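Local coordinates for protein HcgB (PDB 5D5P) that probably acts as a guanylyltransferase in the biosynthesis of the iron-guanylylpyridinol (FeGP) cofactor of [Fe]-hydrogenase, at residues N73-T78 / L83-I88; S66-P71 / V90-A95; I99-L104 / K140-E145. All blocks are in the same frame, centred on the assembly; numbering follows the deposited sequence.

How the contacts relate
Three contacts trace how a mixed five-stranded sheet is joined to its helices and loops. Contact 2 closes a chain loop between residues 66-71 and 90-95, and contact 1 is nested inside it; their centres lie about 12 Å apart. Both use helix 81-92, and Ile88 touches the side chains of Leu68 and Ile70, so the two packings are continuous. Contact 3 follows in series, its centre about 14 Å from that of contact 1 and 17 Å from that of contact 2. A probable hydrogen bond from Arg103 to Asp76 O ties contacts 1 and 3, both of which also touch the second subunit. Helix 81-92 lies on one face of the sheet and helix 138-151 on the other, with strand 97-103 between them.

Contact 1 (N73-T78 / L83-I88); sequences NSADLT and LNKGLI
Asn84 reaches out from helix 81-92 and donates its ND2 to Thr78 OG1 at 2.9 Å, along a bent path, since the hydroxyl sits 28° out of the amide plane. With chi1 at 72°, Thr78 holds OG1 between its own backbone N and carbonyl carbon, where it can turn back and donate to Ala75 O at 2.8 Å. That carbonyl also receives Thr78 N, so the threonine is gripped from the chain and from the helix. Asp76 and Lys85 approach without a direct salt bridge: OD1 and NZ stay 4.4 Å apart, and two waters bridge them. One water joins Asp76 OD2 (2.9 Å) to Lys85 NZ; a second donates to OD1 and meets NZ more weakly. The fold element on this side is a short 3-10 turn, residues 73-76, in the loop leading from strand 64-67 into the helix. Its Ala75 CB faces the helix and packs against Lys85 CG at 3.5 Å, with Asn84 CB a little farther off. Near the surface, Ser74 OG lies 4.2 Å from Ile88 CD1. At the start of the turn, Asn73 ND2 bonds to Ser14 O of the second subunit.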
loop_
_atom_site.group_PDB
_atom_site.type_symbol
_atom_site.label_atom_id
_atom_site.label_comp_id
_atom_site.label_asym_id
_atom_site.label_seq_id
_atom_site.Cartn_x
_atom_site.Cartn_y
_atom_site.Cartn_z
ATOM N N ASN A 73 -17.689 -6.091 1.818
ATOM C CA ASN A 73 -17.618 -5.897 0.358
ATOM C C ASN A 73 -17.997 -4.474 -0.089
ATOM O O ASN A 73 -17.684 -4.070 -1.220
ATOM C CB ASN A 73 -18.462 -6.919 -0.387
ATOM C CG ASN A 73 -19.892 -6.859 -0.004
ATOM O OD1 ASN A 73 -20.250 -7.282 1.091
ATOM N ND2 ASN A 73 -20.730 -6.292 -0.874
ATOM N N SER A 74 -18.675 -3.721 0.774
ATOM C CA SER A 74 -19.039 -2.340 0.409
ATOM C C SER A 74 -17.767 -1.526 0.144
ATOM O O SER A 74 -17.765 -0.564 -0.648
ATOM C CB SER A 74 -19.918 -1.698 1.498
ATOM O OG SER A 74 -19.175 -1.532 2.678
ATOM N N ALA A 75 -16.663 -1.924 0.777
ATOM C CA ALA A 75 -15.398 -1.204 0.610
ATOM C C ALA A 75 -14.837 -1.285 -0.811
ATOM O O ALA A 75 -13.920 -0.529 -1.194
ATOM C CB ALA A 75 -14.356 -1.756 1.586
ATOM N N ASP A 76 -15.385 -2.190 -1.601
ATOM C CA ASP A 76 -14.916 -2.359 -2.968
ATOM C C ASP A 76 -15.432 -1.245 -3.873
ATOM O O ASP A 76 -15.109 -1.211 -5.053
ATOM C CB ASP A 76 -15.342 -3.733 -3.490
ATOM C CG ASP A 76 -14.434 -4.856 -2.947
ATOM O OD1 ASP A 76 -13.379 -4.547 -2.365
ATOM O OD2 ASP A 76 -14.803 -6.037 -3.031
ATOM N N LEU A 77 -16.260 -0.351 -3.333
ATOM C CA LEU A 77 -16.673 0.805 -4.123
ATOM C C LEU A 77 -15.944 2.050 -3.612
ATOM O O LEU A 77 -16.440 3.166 -3.759
ATOM C CB LEU A 77 -18.188 1.017 -4.068
ATOM C CG LEU A 77 -18.980 0.023 -4.943
ATOM C CD1 LEU A 77 -19.207 -1.251 -4.147
ATOM C CD2 LEU A 77 -20.287 0.618 -5.428
ATOM N N THR A 78 -14.764 1.861 -3.035
ATOM C CA THR A 78 -13.936 2.985 -2.582
ATOM C C THR A 78 -12.568 2.943 -3.261
ATOM O O THR A 78 -12.187 1.935 -3.894
ATOM C CB THR A 78 -13.690 3.015 -1.051
ATOM O OG1 THR A 78 -12.797 1.963 -0.689
ATOM C CG2 THR A 78 -14.985 2.894 -0.254
ATOM N N LEU A 83 -7.904 -0.625 2.808
ATOM C CA LEU A 83 -7.871 0.346 3.887
ATOM C C LEU A 83 -9.268 0.525 4.486
ATOM O O LEU A 83 -9.449 0.515 5.707
ATOM C CB LEU A 83 -7.332 1.688 3.395
ATOM C CG LEU A 83 -7.430 2.813 4.433
ATOM C CD1 LEU A 83 -6.430 2.628 5.578
ATOM C CD2 LEU A 83 -7.244 4.178 3.774
ATOM N N ASN A 84 -10.254 0.681 3.626
ATOM C CA ASN A 84 -11.584 0.967 4.142
ATOM C C ASN A 84 -12.230 -0.238 4.813
ATOM O O ASN A 84 -13.091 -0.054 5.683
ATOM C CB ASN A 84 -12.444 1.581 3.024
ATOM C CG ASN A 84 -12.027 3.044 2.761
ATOM O OD1 ASN A 84 -12.028 3.868 3.678
ATOM N ND2 ASN A 84 -11.592 3.339 1.555
ATOM N N LYS A 85 -11.827 -1.460 4.442
ATOM C CA LYS A 85 -12.283 -2.650 5.189
ATOM C C LYS A 85 -11.730 -2.576 6.609
ATOM O O LYS A 85 -12.417 -2.886 7.579
ATOM C CB LYS A 85 -11.806 -3.935 4.528
ATOM C CG LYS A 85 -12.458 -4.232 3.205
ATOM C CD LYS A 85 -12.112 -5.658 2.798
ATOM C CE LYS A 85 -12.286 -5.839 1.298
ATOM N NZ LYS A 85 -11.962 -7.228 0.848
ATOM N N GLY A 86 -10.469 -2.169 6.704
ATOM C CA GLY A 86 -9.830 -2.018 8.000
ATOM C C GLY A 86 -10.538 -0.990 8.856
ATOM O O GLY A 86 -10.722 -1.194 10.063
ATOM N N LEU A 87 -10.958 0.115 8.242
ATOM C CA LEU A 87 -11.608 1.169 9.011
ATOM C C LEU A 87 -12.980 0.757 9.490
ATOM O O LEU A 87 -13.438 1.220 10.536
ATOM C CB LEU A 87 -11.706 2.453 8.180
ATOM C CG LEU A 87 -10.305 3.037 7.961
ATOM C CD1 LEU A 87 -10.410 4.209 7.004
ATOM C CD2 LEU A 87 -9.724 3.491 9.317
ATOM N N ILE A 88 -13.648 -0.138 8.763
ATOM C CA ILE A 88 -14.912 -0.663 9.295
ATOM C C ILE A 88 -14.663 -1.364 10.617
ATOM O O ILE A 88 -15.421 -1.188 11.575
ATOM C CB ILE A 88 -15.582 -1.654 8.317
ATOM C CG1 ILE A 88 -16.053 -0.895 7.098
ATOM C CG2 ILE A 88 -16.758 -2.362 8.987
ATOM C CD1 ILE A 88 -16.558 -1.794 5.961
HETATM O O HOH W 1 -11.069 -5.853 -1.924
HETATM O O HOH W 2 -14.590 -7.729 -0.681
#

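Contact 2 (S66-P71 / V90-A95); sequences SMLEIP and VDSSDA
Ile70 and Ser92 have CA atoms 8.8 Å apart, and the loop after strand 64-67 meets the end of helix 81-92 through side chains, with no hydrogen bond between the two segments. The meeting is correspondingly small, burying 93 Å² in all. Ile70 supplies the tip: its chain is extended (chi2 178°), which carries CD1 across to the serine, 3.6 Å from Ser92 OG and 3.8 Å from Ser92 CB. Leu68, two residues earlier, also approaches this hydroxyl, its CD1 lying 4.2 Å from Ser92 OG. These methyl groups are not polar partners. The hydroxyl spends its hydrogen on Ile88 O, one turn back in the helix, and chi1 of 69° folds OG over the backbone to make that bond. What Ile70 and Leu68 meet is therefore a serine oxygen already bonded to its own helix, against whose flank the methyls pack. Ser93, the first residue to leave helical geometry, repeats the pattern by bonding to Ala89 O; its OG also accepts a weak, long bond from Ala95 N (3.4 Å) as the chain turns away. Leu68 and Ile70 extend the packing along the helix to Ile88, and Leu68 also reaches Ala89. The arrangement belongs to a beta-alpha-beta crossover, in which helix 81-92 links the parallel strands 64-67 and 97-103, with strand 39-43 between them. Leu68 lies on Thr41 of that middle strand, whereas the adjacent Met67 packs on helix 47-57.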
loop_
_atom_site.group_PDB
_atom_site.type_symbol
_atom_site.label_atom_id
_atom_site.label_comp_id
_atom_site.label_asym_id
_atom_site.label_seq_id
_atom_site.Cartn_x
_atom_site.Cartn_y
_atom_site.Cartn_z
ATOM N N SER A 66 -10.383 -12.467 16.389
ATOM C CA SER A 66 -11.774 -12.650 15.955
ATOM C C SER A 66 -11.953 -12.252 14.504
ATOM O O SER A 66 -11.238 -11.380 14.033
ATOM C CB SER A 66 -12.702 -11.791 16.817
ATOM O OG SER A 66 -12.564 -12.128 18.181
ATOM N N MET A 67 -12.918 -12.863 13.804
ATOM C CA MET A 67 -13.280 -12.340 12.474
ATOM C C MET A 67 -14.190 -11.152 12.672
ATOM O O MET A 67 -14.980 -11.120 13.591
ATOM C CB MET A 67 -14.020 -13.359 11.592
ATOM C CG MET A 67 -13.183 -14.376 10.871
ATOM S SD MET A 67 -14.165 -15.355 9.691
ATOM C CE MET A 67 -15.354 -16.069 10.820
ATOM N N LEU A 68 -14.192 -10.256 11.710
ATOM C CA LEU A 68 -15.123 -9.143 11.709
ATOM C C LEU A 68 -16.492 -9.655 11.299
ATOM O O LEU A 68 -16.611 -10.321 10.273
ATOM C CB LEU A 68 -14.649 -8.061 10.751
ATOM C CG LEU A 68 -15.499 -6.795 10.594
ATOM C CD1 LEU A 68 -15.517 -6.013 11.891
ATOM C CD2 LEU A 68 -14.936 -5.967 9.490
ATOM N N GLU A 69 -17.521 -9.392 12.103
ATOM C CA GLU A 69 -18.831 -9.954 11.785
ATOM C C GLU A 69 -19.511 -9.224 10.630
ATOM O O GLU A 69 -20.241 -9.823 9.837
ATOM C CB GLU A 69 -19.775 -9.844 12.987
ATOM C CG GLU A 69 -19.568 -10.758 14.172
ATOM C CD GLU A 69 -19.718 -9.990 15.472
ATOM O OE1 GLU A 69 -19.292 -8.811 15.525
ATOM O OE2 GLU A 69 -20.320 -10.542 16.413
ATOM N N ILE A 70 -19.289 -7.922 10.565
ATOM C CA ILE A 70 -19.829 -7.056 9.510
ATOM C C ILE A 70 -19.225 -7.353 8.135
ATOM O O ILE A 70 -18.027 -7.345 7.981
ATOM C CB ILE A 70 -19.597 -5.563 9.840
ATOM C CG1 ILE A 70 -20.261 -5.193 11.157
ATOM C CG2 ILE A 70 -20.149 -4.672 8.745
ATOM C CD1 ILE A 70 -20.028 -3.757 11.547
ATOM N N PRO A 71 -20.062 -7.659 7.140
ATOM C CA PRO A 71 -19.491 -7.851 5.801
ATOM C C PRO A 71 -18.798 -6.608 5.283
ATOM O O PRO A 71 -19.230 -5.487 5.568
ATOM C CB PRO A 71 -20.719 -8.159 4.944
ATOM C CG PRO A 71 -21.750 -8.632 5.906
ATOM C CD PRO A 71 -21.514 -7.867 7.162
ATOM N N VAL A 90 -12.010 -0.899 12.659
ATOM C CA VAL A 90 -11.635 0.163 13.593
ATOM C C VAL A 90 -12.833 0.920 14.188
ATOM O O VAL A 90 -12.899 1.141 15.419
ATOM C CB VAL A 90 -10.694 1.174 12.917
ATOM C CG1 VAL A 90 -10.538 2.448 13.774
ATOM C CG2 VAL A 90 -9.355 0.515 12.627
ATOM N N ASP A 91 -13.797 1.281 13.347
ATOM C CA ASP A 91 -14.853 2.186 13.784
ATOM C C ASP A 91 -16.019 1.489 14.454
ATOM O O ASP A 91 -16.824 2.129 15.113
ATOM C CB ASP A 91 -15.356 3.006 12.590
ATOM C CG ASP A 91 -14.292 3.961 12.081
ATOM O OD1 ASP A 91 -13.293 4.188 12.809
ATOM O OD2 ASP A 91 -14.423 4.470 10.953
ATOM N N SER A 92 -16.106 0.173 14.299
ATOM C CA SER A 92 -17.282 -0.515 14.790
ATOM C C SER A 92 -16.973 -1.481 15.928
ATOM O O SER A 92 -17.888 -2.102 16.460
ATOM C CB SER A 92 -17.974 -1.262 13.626
ATOM O OG SER A 92 -17.172 -2.363 13.192
ATOM N N SER A 93 -15.707 -1.577 16.323
ATOM C CA SER A 93 -15.309 -2.498 17.405
ATOM C C SER A 93 -14.244 -1.869 18.293
ATOM O O SER A 93 -13.829 -0.745 18.037
ATOM C CB SER A 93 -14.798 -3.812 16.822
ATOM O OG SER A 93 -13.485 -3.679 16.299
ATOM N N ASP A 94 -13.828 -2.535 19.378
ATOM C CA ASP A 94 -12.697 -1.967 20.117
ATOM C C ASP A 94 -11.453 -2.862 20.043
ATOM O O ASP A 94 -10.746 -3.058 21.031
ATOM C CB ASP A 94 -13.057 -1.623 21.564
ATOM C CG ASP A 94 -13.715 -0.232 21.678
ATOM O OD1 ASP A 94 -13.067 0.787 21.306
ATOM O OD2 ASP A 94 -14.869 -0.149 22.158
ATOM N N ALA A 95 -11.183 -3.365 18.841
ATOM C CA ALA A 95 -9.958 -4.129 18.575
ATOM C C ALA A 95 -8.727 -3.264 18.825
ATOM O O ALA A 95 -8.762 -2.060 18.558
ATOM C CB ALA A 95 -9.959 -4.651 17.133
#

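Contact 3 (I99-L104 / K140-E145); sequences ITRGRL and KTVELE
Arg101 and Glu145 form a side-on salt bridge in which NE and NH2 of the guanidinium each take one carboxylate oxygen. The pair joins two layers of an alpha/beta fold, in a family placed in the Maf clan: strand 97-103 lies within the mixed sheet and helix 138-151 packs on it, and the axes of strand 99-103 and helix 140-145 come within 11.0 Å of each other. NE meets Glu145 OE1 on its syn lone pair at 2.6 Å, while NH2 reaches Glu145 OE2 at 2.9 Å; a weak third bond runs from NE to OE2. Both principal acceptors lie in the guanidinium plane, and the two flat groups are only 25° apart, so they meet edge to edge. Over one face of the guanidinium sits Val142 CG2, 3.8 Å from Arg101 NE and displaced from the middle of the group. Thr141 CG2 comes in obliquely, 3.5 Å from Arg101 NH2. The arginine chain crosses from the strand fully stretched, with CG anti to the backbone N (chi1 177°) and the rest extended as far as NE. A leucine at Arg101 would probably leave the Glu145 carboxylate, buried here, without its charged mate and Val142 and Thr141 without the guanidinium they touch. Glu145 has a further anchor, for OE2 also bonds to Ser128 OG on strand 122-128, a residue that Arg101 and Thr141 touch as well. The Thr141 hydroxyl, in turn, is paired with Asn136 ND2. Within the helix, the two residues that meet Arg101 NH2 are one turn apart, Glu145 N bonding to Thr141 O at 3.0 Å.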
loop_
_atom_site.group_PDB
_atom_site.type_symbol
_atom_site.label_atom_id
_atom_site.label_comp_id
_atom_site.label_asym_id
_atom_site.label_seq_id
_atom_site.Cartn_x
_atom_site.Cartn_y
_atom_site.Cartn_z
ATOM N N ILE A 99 -6.182 -6.571 11.199
ATOM C CA ILE A 99 -5.500 -7.063 10.010
ATOM C C ILE A 99 -6.497 -7.103 8.889
ATOM O O ILE A 99 -7.573 -7.682 9.039
ATOM C CB ILE A 99 -4.882 -8.455 10.223
ATOM C CG1 ILE A 99 -3.895 -8.366 11.382
ATOM C CG2 ILE A 99 -4.201 -8.909 8.898
ATOM C CD1 ILE A 99 -3.456 -9.662 11.852
ATOM N N THR A 100 -6.185 -6.403 7.808
ATOM C CA THR A 100 -7.128 -6.297 6.700
ATOM C C THR A 100 -6.466 -6.645 5.397
ATOM O O THR A 100 -5.267 -6.458 5.229
ATOM C CB THR A 100 -7.713 -4.857 6.611
ATOM O OG1 THR A 100 -8.606 -4.780 5.504
ATOM C CG2 THR A 100 -6.590 -3.819 6.419
ATOM N N ARG A 101 -7.247 -7.171 4.458
ATOM C CA ARG A 101 -6.698 -7.450 3.158
ATOM C C ARG A 101 -7.784 -7.166 2.147
ATOM O O ARG A 101 -8.947 -7.402 2.433
ATOM C CB ARG A 101 -6.247 -8.901 3.080
ATOM C CG ARG A 101 -5.732 -9.296 1.761
ATOM C CD ARG A 101 -5.685 -10.787 1.586
ATOM N NE ARG A 101 -4.918 -11.040 0.388
ATOM C CZ ARG A 101 -5.400 -11.535 -0.738
ATOM N NH1 ARG A 101 -6.693 -11.830 -0.856
ATOM N NH2 ARG A 101 -4.567 -11.717 -1.745
ATOM N N GLY A 102 -7.418 -6.606 1.005
ATOM C CA GLY A 102 -8.395 -6.328 -0.028
ATOM C C GLY A 102 -7.672 -5.692 -1.187
ATOM O O GLY A 102 -6.441 -5.672 -1.237
ATOM N N ARG A 103 -8.426 -5.107 -2.104
ATOM C CA ARG A 103 -7.803 -4.490 -3.262
ATOM C C ARG A 103 -6.939 -3.300 -2.834
ATOM O O ARG A 103 -7.266 -2.606 -1.880
ATOM C CB ARG A 103 -8.899 -4.064 -4.242
ATOM C CG ARG A 103 -8.487 -4.053 -5.644
ATOM C CD ARG A 103 -9.735 -4.144 -6.488
ATOM N NE ARG A 103 -10.527 -2.923 -6.359
ATOM C CZ ARG A 103 -11.863 -2.864 -6.336
ATOM N NH1 ARG A 103 -12.609 -3.965 -6.425
ATOM N NH2 ARG A 103 -12.464 -1.668 -6.258
ATOM N N LEU A 104 -5.810 -3.115 -3.507
ATOM C CA LEU A 104 -4.942 -1.976 -3.266
ATOM C C LEU A 104 -5.608 -0.678 -3.733
ATOM O O LEU A 104 -5.669 0.315 -2.997
ATOM C CB LEU A 104 -3.618 -2.174 -4.006
ATOM C CG LEU A 104 -2.756 -0.921 -4.120
ATOM C CD1 LEU A 104 -2.269 -0.425 -2.726
ATOM C CD2 LEU A 104 -1.580 -1.251 -5.030
ATOM N N LYS A 140 -1.701 -19.514 0.337
ATOM C CA LYS A 140 -0.271 -19.272 0.288
ATOM C C LYS A 140 -0.032 -17.800 0.009
ATOM O O LYS A 140 0.915 -17.218 0.525
ATOM C CB LYS A 140 0.387 -20.147 -0.775
ATOM C CG LYS A 140 0.787 -21.529 -0.232
ATOM C CD LYS A 140 1.694 -22.282 -1.178
ATOM C CE LYS A 140 2.234 -23.550 -0.530
ATOM N NZ LYS A 140 3.229 -24.251 -1.391
ATOM N N THR A 141 -0.930 -17.176 -0.742
ATOM C CA THR A 141 -0.827 -15.734 -0.983
ATOM C C THR A 141 -1.021 -14.911 0.310
ATOM O O THR A 141 -0.215 -14.030 0.618
ATOM C CB THR A 141 -1.831 -15.283 -2.049
ATOM O OG1 THR A 141 -1.547 -15.962 -3.285
ATOM C CG2 THR A 141 -1.757 -13.761 -2.251
ATOM N N VAL A 142 -2.065 -15.218 1.077
ATOM C CA VAL A 142 -2.313 -14.477 2.318
ATOM C C VAL A 142 -1.162 -14.713 3.317
ATOM O O VAL A 142 -0.685 -13.777 3.947
ATOM C CB VAL A 142 -3.675 -14.881 2.924
ATOM C CG1 VAL A 142 -3.895 -14.219 4.275
ATOM C CG2 VAL A 142 -4.790 -14.482 1.963
ATOM N N GLU A 143 -0.699 -15.958 3.423
ATOM C CA GLU A 143 0.433 -16.292 4.281
ATOM C C GLU A 143 1.662 -15.441 3.956
ATOM O O GLU A 143 2.232 -14.812 4.847
ATOM C CB GLU A 143 0.788 -17.774 4.146
ATOM C CG GLU A 143 1.965 -18.188 4.996
ATOM C CD GLU A 143 2.300 -19.668 4.845
ATOM O OE1 GLU A 143 1.937 -20.273 3.812
ATOM O OE2 GLU A 143 2.899 -20.229 5.778
ATOM N N LEU A 144 2.056 -15.394 2.683
ATOM C CA LEU A 144 3.220 -14.611 2.279
ATOM C C LEU A 144 3.006 -13.117 2.571
ATOM O O LEU A 144 3.948 -12.427 2.984
ATOM C CB LEU A 144 3.521 -14.806 0.798
ATOM C CG LEU A 144 4.694 -13.997 0.254
ATOM C CD1 LEU A 144 5.951 -14.420 1.010
ATOM C CD2 LEU A 144 4.859 -14.203 -1.246
ATOM N N GLU A 145 1.793 -12.618 2.336
ATOM C CA GLU A 145 1.507 -11.196 2.575
ATOM C C GLU A 145 1.780 -10.895 4.037
ATOM O O GLU A 145 2.417 -9.889 4.367
ATOM C CB GLU A 145 0.049 -10.821 2.236
ATOM C CG GLU A 145 -0.254 -10.728 0.740
ATOM C CD GLU A 145 -1.745 -10.651 0.452
ATOM O OE1 GLU A 145 -2.545 -10.669 1.424
ATOM O OE2 GLU A 145 -2.117 -10.583 -0.748
#